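Local coordinates for Iron(III) ABC transporter, periplasmic iron-compound-binding protein (Vibrio cholerae, PDB 3TEF) that probably binds iron-loaded catecholate siderophores in the periplasm and delivers them to an ABC transporter for iron uptake, at residues Gly86-Lys91 with Ile262-Val267; Phe105-Asp110 with Glu115-Gln120; Lys146-Tyr151 with Gln272-Met277. All blocks are in the same frame, centred on the assembly; numbering follows the deposited sequence.

Interaction 1. Residues Gly86-Lys91 with Ile262-Val267; sequences GPRASK and IAISGV
Two kinds of contact join R88 and P87 to the I262-I264 turn, one polar and one apolar. The polar one is a weak hydrogen bond from R88 NH1 to I262 O, 3.2 Å long and bent to 122° at the hydrogen. The firmer hold on this guanidinium comes from Y261, whose backbone O takes a hydrogen bond from R88 NH2 and whose ring makes a cation-pi contact. Extended from CG to NE, the R88 chain carries its charged end to the end of helix 257-262.

Apolar groups pack around the same guanidinium. The I262 CD1 methyl lies over one face, 3.9 Å from R88 NH2, while I264 CD1 approaches obliquely and reaches R88 NH1 at 3.7 Å. That I264 methyl also touches the pyrrolidine ring, with P87 CG 3.8 Å from I264 CD1, so one carbon bridges proline and arginine.

A type II beta turn from A263 to G266 presents I264 and leads into the N-cap of helix 267-279. The fold is that of a class III periplasmic binding protein. R177 NH2 also comes close to R88 NH2, and two arginines gathered at the cleft between the lobes are consistent with a site for an anionic siderophore.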
loop_
_atom_site.group_PDB
_atom_site.type_symbol
_atom_site.label_atom_id
_atom_site.label_comp_id
_atom_site.label_asym_id
_atom_site.label_seq_id
_atom_site.Cartn_x
_atom_site.Cartn_y
_atom_site.Cartn_z
ATOM N N GLY A 86 4.389 -8.148 5.046
ATOM C CA GLY A 86 4.054 -6.735 4.981
ATOM C C GLY A 86 4.108 -6.102 6.363
ATOM O O GLY A 86 4.401 -6.769 7.352
ATOM N N PRO A 87 3.812 -4.803 6.443
ATOM C CA PRO A 87 3.967 -4.131 7.736
ATOM C C PRO A 87 2.947 -4.601 8.779
ATOM O O PRO A 87 3.217 -4.509 9.971
ATOM C CB PRO A 87 3.755 -2.648 7.393
ATOM C CG PRO A 87 3.045 -2.654 6.074
ATOM C CD PRO A 87 3.548 -3.857 5.346
ATOM N N ARG A 88 1.796 -5.102 8.341
ATOM C CA ARG A 88 0.759 -5.520 9.278
ATOM C C ARG A 88 1.205 -6.662 10.195
ATOM O O ARG A 88 0.770 -6.755 11.351
ATOM C CB ARG A 88 -0.516 -5.916 8.524
ATOM C CG ARG A 88 -1.298 -4.712 8.050
ATOM C CD ARG A 88 -2.486 -5.138 7.209
ATOM N NE ARG A 88 -3.301 -3.995 6.818
ATOM C CZ ARG A 88 -3.099 -3.255 5.730
ATOM N NH1 ARG A 88 -2.088 -3.515 4.914
ATOM N NH2 ARG A 88 -3.913 -2.242 5.467
ATOM N N ALA A 89 2.092 -7.515 9.693
ATOM C CA ALA A 89 2.530 -8.696 10.444
ATOM C C ALA A 89 3.860 -8.461 11.157
ATOM O O ALA A 89 4.439 -9.387 11.716
ATOM C CB ALA A 89 2.671 -9.888 9.512
ATOM N N SER A 90 4.341 -7.228 11.120
ATOM C CA SER A 90 5.720 -6.970 11.528
ATOM C C SER A 90 5.985 -7.201 13.009
ATOM O O SER A 90 7.126 -7.435 13.392
ATOM C CB SER A 90 6.184 -5.578 11.066
ATOM O OG SER A 90 5.396 -4.553 11.636
ATOM N N LYS A 91 4.954 -7.161 13.851
ATOM C CA LYS A 91 5.183 -7.437 15.270
ATOM C C LYS A 91 5.616 -8.883 15.467
ATOM O O LYS A 91 6.144 -9.245 16.524
ATOM C CB LYS A 91 3.950 -7.127 16.126
ATOM C CG LYS A 91 3.514 -5.666 16.100
ATOM C CD LYS A 91 2.415 -5.385 17.133
ATOM C CE LYS A 91 1.273 -6.406 17.072
ATOM N NZ LYS A 91 0.492 -6.384 15.778
ATOM N N ILE A 262 -4.392 -1.520 1.312
ATOM C CA ILE A 262 -4.121 -2.932 1.576
ATOM C C ILE A 262 -2.795 -3.422 0.997
ATOM O O ILE A 262 -1.948 -3.954 1.720
ATOM C CB ILE A 262 -5.257 -3.844 1.037
ATOM C CG1 ILE A 262 -6.601 -3.505 1.709
ATOM C CG2 ILE A 262 -4.894 -5.323 1.217
ATOM C CD1 ILE A 262 -6.655 -3.806 3.186
ATOM N N ALA A 263 -2.612 -3.237 -0.305
ATOM C CA ALA A 263 -1.526 -3.879 -1.036
ATOM C C ALA A 263 -0.329 -2.952 -1.085
ATOM O O ALA A 263 0.163 -2.575 -2.153
ATOM C CB ALA A 263 -1.985 -4.241 -2.460
ATOM N N ILE A 264 0.142 -2.593 0.100
ATOM C CA ILE A 264 1.183 -1.578 0.233
ATOM C C ILE A 264 2.443 -1.924 -0.556
ATOM O O ILE A 264 3.030 -2.994 -0.390
ATOM C CB ILE A 264 1.522 -1.384 1.709
ATOM C CG1 ILE A 264 0.305 -0.822 2.455
ATOM C CG2 ILE A 264 2.748 -0.492 1.861
ATOM C CD1 ILE A 264 0.406 -0.949 3.977
ATOM N N SER A 265 2.850 -0.995 -1.416
ATOM C CA SER A 265 4.050 -1.134 -2.231
ATOM C C SER A 265 3.963 -2.229 -3.304
ATOM O O SER A 265 4.971 -2.606 -3.895
ATOM C CB SER A 265 5.305 -1.296 -1.361
ATOM O OG SER A 265 5.569 -0.102 -0.625
ATOM N N GLY A 266 2.755 -2.714 -3.586
ATOM C CA GLY A 266 2.605 -3.680 -4.653
ATOM C C GLY A 266 2.969 -3.062 -5.990
ATOM O O GLY A 266 2.932 -1.839 -6.149
ATOM N N VAL A 267 3.321 -3.905 -6.953
ATOM C CA VAL A 267 3.520 -3.430 -8.327
ATOM C C VAL A 267 2.198 -2.990 -8.974
ATOM O O VAL A 267 2.059 -1.835 -9.406
ATOM C CB VAL A 267 4.273 -4.474 -9.175
ATOM C CG1 VAL A 267 4.279 -4.092 -10.663
ATOM C CG2 VAL A 267 5.699 -4.666 -8.626
#

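Interaction 2. Residues Phe105-Asp110 with Glu115-Gln120; sequences FAAEAD and ESTQQQ
The hydroxyl of S116 is gripped from several sides: E108 N donates to S116 OG at 2.8 Å in a nearly straight bond, 167° at the hydrogen, while the single proton of the hydroxyl can be shared between, or alternate between, G112 O and Y113 O, four and three residues earlier. With chi1 at 64°, OG stands between the backbone N and the carbonyl carbon, a position from which it can meet both the backbone of the preceding turn and the 105-110 loop. The loop therefore has one of its amides satisfied by a side chain of the helix that follows it.

Around this bond the fit is close. A107 CA lies 3.4 Å from S116 OG, and the methylenes of the two side chains meet where E108 CB approaches S116 CB at 3.9 Å. The E108 carboxylate turns to another partner, forming a salt bridge with R9 through OE2.

One helical turn further on, Q120 lies against F105 and the backbone of A106. The F105 ring, its CG anti to the backbone N (chi1 -177°), reaches the root of the glutamine, and F105 CE1 comes within 3.4 Å of Q120 CB in an oblique approach. W121 and L124 of helix 113-128 and A29 and A32 of helix 27-35 also touch the ring.

The 105-110 segment thus leaves the edge strand 102-104 of the four-stranded parallel sheet and runs along helix 113-128, a strand-loop-helix connection in the N-terminal lobe of the periplasmic binding protein fold.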
loop_
_atom_site.group_PDB
_atom_site.type_symbol
_atom_site.label_atom_id
_atom_site.label_comp_id
_atom_site.label_asym_id
_atom_site.label_seq_id
_atom_site.Cartn_x
_atom_site.Cartn_y
_atom_site.Cartn_z
ATOM N N PHE A 105 8.432 -6.075 3.727
ATOM C CA PHE A 105 8.193 -5.403 2.451
ATOM C C PHE A 105 7.188 -4.302 2.737
ATOM O O PHE A 105 6.013 -4.574 3.019
ATOM C CB PHE A 105 7.635 -6.431 1.433
ATOM C CG PHE A 105 7.405 -5.880 0.043
ATOM C CD1 PHE A 105 8.418 -5.912 -0.913
ATOM C CD2 PHE A 105 6.157 -5.373 -0.322
ATOM C CE1 PHE A 105 8.216 -5.420 -2.193
ATOM C CE2 PHE A 105 5.950 -4.867 -1.612
ATOM C CZ PHE A 105 6.985 -4.896 -2.542
ATOM N N ALA A 106 7.647 -3.052 2.721
ATOM C CA ALA A 106 6.795 -1.978 3.207
ATOM C C ALA A 106 7.277 -0.610 2.765
ATOM O O ALA A 106 8.469 -0.414 2.503
ATOM C CB ALA A 106 6.726 -2.031 4.762
ATOM N N ALA A 107 6.344 0.335 2.715
ATOM C CA ALA A 107 6.654 1.737 2.430
ATOM C C ALA A 107 7.062 2.456 3.713
ATOM O O ALA A 107 6.665 2.048 4.798
ATOM C CB ALA A 107 5.454 2.414 1.855
ATOM N N GLU A 108 7.821 3.542 3.574
ATOM C CA GLU A 108 8.210 4.371 4.726
ATOM C C GLU A 108 7.737 5.812 4.539
ATOM O O GLU A 108 8.049 6.449 3.535
ATOM C CB GLU A 108 9.722 4.345 4.925
ATOM C CG GLU A 108 10.298 2.963 5.157
ATOM C CD GLU A 108 9.713 2.305 6.383
ATOM O OE1 GLU A 108 9.405 3.033 7.351
ATOM O OE2 GLU A 108 9.534 1.072 6.365
ATOM N N ALA A 109 6.977 6.318 5.502
ATOM C CA ALA A 109 6.418 7.668 5.404
ATOM C C ALA A 109 7.491 8.752 5.402
ATOM O O ALA A 109 7.390 9.738 4.665
ATOM C CB ALA A 109 5.403 7.910 6.528
ATOM N N ASP A 110 8.526 8.581 6.223
ATOM C CA ASP A 110 9.564 9.606 6.291
ATOM C C ASP A 110 10.309 9.820 4.965
ATOM O O ASP A 110 10.405 10.954 4.486
ATOM C CB ASP A 110 10.508 9.406 7.497
ATOM C CG ASP A 110 11.480 8.239 7.326
ATOM O OD1 ASP A 110 11.151 7.241 6.649
ATOM O OD2 ASP A 110 12.588 8.313 7.909
ATOM N N GLU A 115 10.074 6.600 -3.115
ATOM C CA GLU A 115 11.484 6.309 -2.867
ATOM C C GLU A 115 11.632 5.000 -2.097
ATOM O O GLU A 115 12.472 4.172 -2.435
ATOM C CB GLU A 115 12.180 7.455 -2.124
ATOM C CG GLU A 115 12.131 8.797 -2.845
ATOM C CD GLU A 115 13.083 8.880 -4.023
ATOM O OE1 GLU A 115 13.616 7.824 -4.436
ATOM O OE2 GLU A 115 13.303 10.005 -4.533
ATOM N N SER A 116 10.799 4.793 -1.081
ATOM C CA SER A 116 10.904 3.567 -0.301
ATOM C C SER A 116 10.402 2.342 -1.058
ATOM O O SER A 116 10.989 1.270 -0.955
ATOM C CB SER A 116 10.230 3.695 1.080
ATOM O OG SER A 116 8.835 3.891 0.962
ATOM N N THR A 117 9.344 2.508 -1.848
ATOM C CA THR A 117 8.805 1.407 -2.637
ATOM C C THR A 117 9.821 0.907 -3.679
ATOM O O THR A 117 9.984 -0.293 -3.873
ATOM C CB THR A 117 7.473 1.815 -3.293
ATOM O OG1 THR A 117 6.485 2.008 -2.271
ATOM C CG2 THR A 117 6.990 0.738 -4.283
ATOM N N GLN A 118 10.518 1.832 -4.331
ATOM C CA GLN A 118 11.621 1.464 -5.224
ATOM C C GLN A 118 12.622 0.540 -4.566
ATOM O O GLN A 118 13.072 -0.436 -5.169
ATOM C CB GLN A 118 12.387 2.707 -5.673
ATOM C CG GLN A 118 11.650 3.544 -6.677
ATOM C CD GLN A 118 12.432 4.806 -6.991
ATOM O OE1 GLN A 118 13.589 4.743 -7.412
ATOM N NE2 GLN A 118 11.821 5.957 -6.742
ATOM N N GLN A 119 13.013 0.867 -3.335
ATOM C CA GLN A 119 13.942 0.016 -2.619
ATOM C C GLN A 119 13.337 -1.348 -2.328
ATOM O O GLN A 119 14.051 -2.343 -2.353
ATOM C CB GLN A 119 14.435 0.672 -1.321
ATOM C CG GLN A 119 15.596 -0.071 -0.685
ATOM C CD GLN A 119 16.742 -0.285 -1.660
ATOM O OE1 GLN A 119 17.232 0.667 -2.274
ATOM N NE2 GLN A 119 17.157 -1.534 -1.830
ATOM N N GLN A 120 12.028 -1.405 -2.055
ATOM C CA GLN A 120 11.408 -2.696 -1.776
ATOM C C GLN A 120 11.470 -3.570 -3.029
ATOM O O GLN A 120 11.752 -4.776 -2.938
ATOM C CB GLN A 120 9.941 -2.569 -1.308
ATOM C CG GLN A 120 9.692 -1.582 -0.165
ATOM C CD GLN A 120 10.673 -1.756 0.998
ATOM O OE1 GLN A 120 11.543 -0.910 1.226
ATOM N NE2 GLN A 120 10.525 -2.839 1.735
#

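Interaction 3. Residues Lys146-Tyr151 with Gln272-Met277; sequences KSIMQY and QMVADM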
loop_
_atom_site.group_PDB
_atom_site.type_symbol
_atom_site.label_atom_id
_atom_site.label_comp_id
_atom_site.label_asym_id
_atom_site.label_seq_id
_atom_site.Cartn_x
_atom_site.Cartn_y
_atom_site.Cartn_z
ATOM N N LYS A 146 6.739 11.240 -11.974
ATOM C CA LYS A 146 7.360 12.526 -12.271
ATOM C C LYS A 146 6.395 13.428 -13.035
ATOM O O LYS A 146 6.312 14.632 -12.770
ATOM C CB LYS A 146 8.651 12.327 -13.071
ATOM C CG LYS A 146 9.752 11.591 -12.321
ATOM C CD LYS A 146 10.243 12.378 -11.120
ATOM C CE LYS A 146 11.319 11.612 -10.334
ATOM N NZ LYS A 146 12.508 11.251 -11.169
ATOM N N SER A 147 5.667 12.844 -13.979
ATOM C CA SER A 147 4.732 13.611 -14.793
ATOM C C SER A 147 3.581 14.169 -13.951
ATOM O O SER A 147 3.233 15.344 -14.064
ATOM C CB SER A 147 4.199 12.767 -15.952
ATOM O OG SER A 147 3.434 11.676 -15.473
ATOM N N ILE A 148 3.008 13.331 -13.090
ATOM C CA ILE A 148 1.926 13.769 -12.214
ATOM C C ILE A 148 2.379 14.882 -11.282
ATOM O O ILE A 148 1.677 15.878 -11.096
ATOM C CB ILE A 148 1.403 12.610 -11.342
ATOM C CG1 ILE A 148 0.747 11.545 -12.219
ATOM C CG2 ILE A 148 0.448 13.143 -10.285
ATOM C CD1 ILE A 148 0.590 10.200 -11.534
ATOM N N MET A 149 3.553 14.705 -10.687
ATOM C CA MET A 149 4.070 15.684 -9.749
ATOM C C MET A 149 4.256 17.034 -10.422
ATOM O O MET A 149 3.972 18.080 -9.831
ATOM C CB MET A 149 5.401 15.220 -9.177
ATOM C CG MET A 149 6.226 16.339 -8.599
ATOM S SD MET A 149 7.557 15.694 -7.597
ATOM C CE MET A 149 6.647 15.258 -6.116
ATOM N N GLN A 150 4.754 17.006 -11.655
ATOM C CA GLN A 150 4.948 18.236 -12.413
ATOM C C GLN A 150 3.622 18.947 -12.585
ATOM O O GLN A 150 3.503 20.141 -12.313
ATOM C CB GLN A 150 5.549 17.937 -13.781
ATOM C CG GLN A 150 6.998 17.531 -13.728
ATOM C CD GLN A 150 7.617 17.481 -15.103
ATOM O OE1 GLN A 150 7.494 18.428 -15.885
ATOM N NE2 GLN A 150 8.267 16.367 -15.419
ATOM N N TYR A 151 2.626 18.196 -13.037
ATOM C CA TYR A 151 1.291 18.728 -13.246
ATOM C C TYR A 151 0.796 19.486 -12.015
ATOM O O TYR A 151 0.409 20.651 -12.106
ATOM C CB TYR A 151 0.333 17.591 -13.581
ATOM C CG TYR A 151 -1.045 18.042 -13.990
ATOM C CD1 TYR A 151 -1.388 18.152 -15.330
ATOM C CD2 TYR A 151 -2.006 18.355 -13.037
ATOM C CE1 TYR A 151 -2.649 18.564 -15.712
ATOM C CE2 TYR A 151 -3.269 18.765 -13.408
ATOM C CZ TYR A 151 -3.586 18.868 -14.747
ATOM O OH TYR A 151 -4.845 19.280 -15.122
ATOM N N GLN A 272 -1.955 1.164 -10.082
ATOM C CA GLN A 272 -3.297 1.667 -9.816
ATOM C C GLN A 272 -3.303 3.038 -9.136
ATOM O O GLN A 272 -4.147 3.881 -9.448
ATOM C CB GLN A 272 -4.111 0.661 -8.997
ATOM C CG GLN A 272 -5.566 1.058 -8.790
ATOM C CD GLN A 272 -6.360 1.040 -10.080
ATOM O OE1 GLN A 272 -6.400 0.025 -10.773
ATOM N NE2 GLN A 272 -6.970 2.172 -10.424
ATOM N N MET A 273 -2.388 3.255 -8.186
ATOM C CA MET A 273 -2.268 4.574 -7.571
ATOM C C MET A 273 -2.022 5.632 -8.640
ATOM O O MET A 273 -2.622 6.701 -8.612
ATOM C CB MET A 273 -1.128 4.601 -6.549
ATOM C CG MET A 273 -1.363 3.673 -5.348
ATOM S SD MET A 273 0.117 3.450 -4.357
ATOM C CE MET A 273 0.407 5.143 -3.826
ATOM N N VAL A 274 -1.099 5.339 -9.549
ATOM C CA VAL A 274 -0.817 6.245 -10.663
ATOM C C VAL A 274 -2.077 6.507 -11.500
ATOM O O VAL A 274 -2.416 7.661 -11.800
ATOM C CB VAL A 274 0.306 5.695 -11.560
ATOM C CG1 VAL A 274 0.312 6.411 -12.911
ATOM C CG2 VAL A 274 1.651 5.839 -10.870
ATOM N N ALA A 275 -2.779 5.440 -11.857
ATOM C CA ALA A 275 -4.018 5.578 -12.624
ATOM C C ALA A 275 -5.029 6.448 -11.883
ATOM O O ALA A 275 -5.692 7.288 -12.493
ATOM C CB ALA A 275 -4.620 4.222 -12.948
ATOM N N ASP A 276 -5.156 6.247 -10.573
ATOM C CA ASP A 276 -6.104 7.032 -9.786
ATOM C C ASP A 276 -5.744 8.513 -9.808
ATOM O O ASP A 276 -6.623 9.367 -9.938
ATOM C CB ASP A 276 -6.187 6.552 -8.328
ATOM C CG ASP A 276 -6.916 5.229 -8.170
ATOM O OD1 ASP A 276 -7.634 4.798 -9.104
ATOM O OD2 ASP A 276 -6.783 4.622 -7.080
ATOM N N MET A 277 -4.455 8.814 -9.668
ATOM C CA MET A 277 -3.993 10.200 -9.649
ATOM C C MET A 277 -4.194 10.858 -11.020
ATOM O O MET A 277 -4.624 12.006 -11.109
ATOM C CB MET A 277 -2.531 10.290 -9.206
ATOM C CG MET A 277 -2.263 9.924 -7.736
ATOM S SD MET A 277 -2.761 11.143 -6.476
ATOM C CE MET A 277 -4.486 10.732 -6.259
#
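I148 reaches from helix 131-154 to V274 and M277 on helix 267-279, a helix-helix packing in the class III periplasmic binding protein fold, where a long rigid helix spans the two lobes. From CB, which is directed toward the other helix, the isoleucine divides into two branches. CG2 is anti to the backbone N, and CG1 is anti to the carbonyl carbon (chi1 -66°). Neither CB, CG2 nor CG1 comes within 4.2 Å of the 272-277 segment; the longer branch continues from CG1 in an extended course, with chi2 at 162°, and its terminal methyl makes the contact.

That tip enters between two residues one turn apart, three positions from each other in sequence. On one of them, I148 CD1 approaches M277 CB at 3.9 Å, and the two side chains cross at about a right angle. M277 then bends at chi2 and chi3, taking its end away from the isoleucine, and its side chain packs with F185, F187 and W260. F185 also touches I148, so this phenylalanine adjoins both helices and lies beside the place where they meet. The contact between the two segments is thus apolar in its side chains and rests on a single methyl group.

On the other residue, I148 CD1 meets V274 CG1 at 4.0 Å, the valine branch that is anti to its own backbone N. The same methyl lies 3.9 Å from V274 O, touching the helix backbone as well as its side chain.

In the fold
Interactions 1 and 2 adjoin, with centres 10 Å apart, and interaction 2 is nested inside the chain loop closed by interaction 1. S265, in the A263-G266 turn, joins them: S265 OG lies 2.8 Å from T117 OG1, a probable hydrogen bond, and its carbonyl S265 O packs 3.3 Å from F105 CZ. P87 CD also rests on F105 O, 3.5 Å away. Interaction 3 stands apart, its centre about 22 Å from that of interaction 1 and about 17 Å from that of interaction 2. Helix 267-279 nevertheless connects it to the turn of interaction 1, which borders the probable siderophore cleft.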